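Local coordinates for protein Tni2 (Pseudomonas fluorescens, PDB 6B12) that probably serves as an immunity protein that binds and neutralises the toxin Tne2, a partner delivered by a type VI secretion system, at residues 97-101 with 102-106. Residues are numbered along the deposited sequence; the frame is centred on the assembly and turned at random.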
loop_
_atom_site.group_PDB
_atom_site.type_symbol
_atom_site.label_atom_id
_atom_site.label_comp_id
_atom_site.label_asym_id
_atom_site.label_seq_id
_atom_site.Cartn_x
_atom_site.Cartn_y
_atom_site.Cartn_z
ATOM N N LEU C 97 -6.377 -4.587 16.437
ATOM C CA LEU C 97 -5.612 -3.517 17.051
ATOM C C LEU C 97 -6.507 -2.668 17.935
ATOM O O LEU C 97 -7.677 -2.424 17.611
ATOM C CB LEU C 97 -4.971 -2.634 15.982
ATOM C CG LEU C 97 -4.097 -3.397 14.986
ATOM C CD1 LEU C 97 -3.469 -2.465 13.951
ATOM C CD2 LEU C 97 -3.058 -4.199 15.733
ATOM N N LEU C 98 -5.945 -2.227 19.053
ATOM C CA LEU C 98 -6.630 -1.310 19.949
ATOM C C LEU C 98 -6.471 0.085 19.372
ATOM O O LEU C 98 -5.356 0.622 19.325
ATOM C CB LEU C 98 -6.056 -1.372 21.358
ATOM C CG LEU C 98 -6.681 -2.228 22.446
ATOM C CD1 LEU C 98 -5.846 -2.088 23.719
ATOM C CD2 LEU C 98 -8.115 -1.812 22.689
ATOM N N ILE C 99 -7.575 0.668 18.925
ATOM C CA ILE C 99 -7.579 2.005 18.352
ATOM C C ILE C 99 -8.661 2.791 19.070
ATOM O O ILE C 99 -9.841 2.421 19.016
ATOM C CB ILE C 99 -7.815 1.980 16.831
ATOM C CG1 ILE C 99 -6.697 1.221 16.119
ATOM C CG2 ILE C 99 -7.966 3.396 16.269
ATOM C CD1 ILE C 99 -7.027 0.873 14.681
ATOM N N ASN C 100 -8.255 3.836 19.790
ATOM C CA ASN C 100 -9.181 4.663 20.555
ATOM C C ASN C 100 -10.034 3.816 21.501
ATOM O O ASN C 100 -11.254 3.986 21.601
ATOM C CB ASN C 100 -10.053 5.495 19.612
ATOM C CG ASN C 100 -10.828 6.568 20.333
ATOM O OD1 ASN C 100 -10.400 7.070 21.372
ATOM N ND2 ASN C 100 -11.993 6.916 19.794
ATOM N N GLY C 101 -9.389 2.877 22.195
ATOM C CA GLY C 101 -10.070 2.080 23.205
ATOM C C GLY C 101 -10.935 0.954 22.670
ATOM O O GLY C 101 -11.562 0.237 23.466
ATOM N N GLN C 102 -11.017 0.788 21.360
ATOM C CA GLN C 102 -11.852 -0.236 20.755
ATOM C C GLN C 102 -10.964 -1.272 20.082
ATOM O O GLN C 102 -9.983 -0.920 19.432
ATOM C CB GLN C 102 -12.802 0.382 19.728
ATOM C CG GLN C 102 -13.689 1.477 20.296
ATOM C CD GLN C 102 -14.669 0.946 21.318
ATOM O OE1 GLN C 102 -15.461 0.048 21.029
ATOM N NE2 GLN C 102 -14.616 1.491 22.525
ATOM N N LEU C 103 -11.318 -2.548 20.223
ATOM C CA LEU C 103 -10.609 -3.607 19.506
ATOM C C LEU C 103 -11.112 -3.649 18.060
ATOM O O LEU C 103 -12.300 -3.901 17.814
ATOM C CB LEU C 103 -10.826 -4.938 20.227
ATOM C CG LEU C 103 -9.939 -6.151 19.952
ATOM C CD1 LEU C 103 -8.461 -5.758 19.978
ATOM C CD2 LEU C 103 -10.243 -7.197 21.016
ATOM N N GLU C 104 -10.228 -3.352 17.104
ATOM C CA GLU C 104 -10.607 -3.176 15.705
ATOM C C GLU C 104 -9.959 -4.241 14.840
ATOM O O GLU C 104 -8.725 -4.298 14.745
ATOM C CB GLU C 104 -10.204 -1.791 15.196
ATOM C CG GLU C 104 -10.860 -0.670 15.966
ATOM C CD GLU C 104 -12.297 -0.441 15.537
ATOM O OE1 GLU C 104 -12.845 -1.247 14.732
ATOM O OE2 GLU C 104 -12.887 0.547 16.010
ATOM N N ALA C 105 -10.788 -5.048 14.172
ATOM C CA ALA C 105 -10.243 -5.965 13.175
ATOM C C ALA C 105 -9.832 -5.212 11.907
ATOM O O ALA C 105 -10.343 -4.134 11.590
ATOM C CB ALA C 105 -11.264 -7.043 12.817
ATOM N N GLY C 106 -8.918 -5.809 11.154
ATOM C CA GLY C 106 -8.516 -5.175 9.920
ATOM C C GLY C 106 -7.610 -6.082 9.122
ATOM O O GLY C 106 -7.425 -7.256 9.456
HETATM O O HOH W 1 -11.528 2.590 16.868
#
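Ile99 and Gln102 close a β-hairpin with a two-residue loop, Asn100-Gly101; strand 96-99 is the outermost strand of a five-stranded antiparallel sheet within the chain, paired here with the start of strand 102-112. The type I' turn follows from the positive phi at both Asn100 and Gly101, an Asn-Gly pair well suited to it. Reciprocal bonds define the closing pair: Ile99 N to Gln102 O at 2.9 Å, and Gln102 N to Ile99 O at 3.1 Å. One hydrogen-bonded pair further, Leu97 N reaches Glu104 O at 2.9 Å and Glu104 N returns to Leu97 O at 2.8 Å. Between these pairs, Leu98 CA gives a CH···O contact to Gln102 O at 3.4 Å; Leu98 and Leu103 share the more exposed face.

On the face carrying Leu97, Ile99, Gln102 and Glu104, Leu97 turns inward onto Phe126, Val137 and Ile149. The Glu104 side chain crosses that of Ile99 at about a right angle, with CG 4.1 Å from Ile99 CB. CG sits beside the backbone N and the chain bends at the next bond (chi2 -79°), placing the carboxylate near the turn. There a water donates to Ile99 O at 2.7 Å and to Glu104 OE2 at 2.6 Å; the same OE2 also forms a salt bridge with Arg130 NE. Ile99 O receives both the Gln102 amide and the water, which ties the hairpin end to a carboxylate whose negative charge is probably stabilised by Arg130.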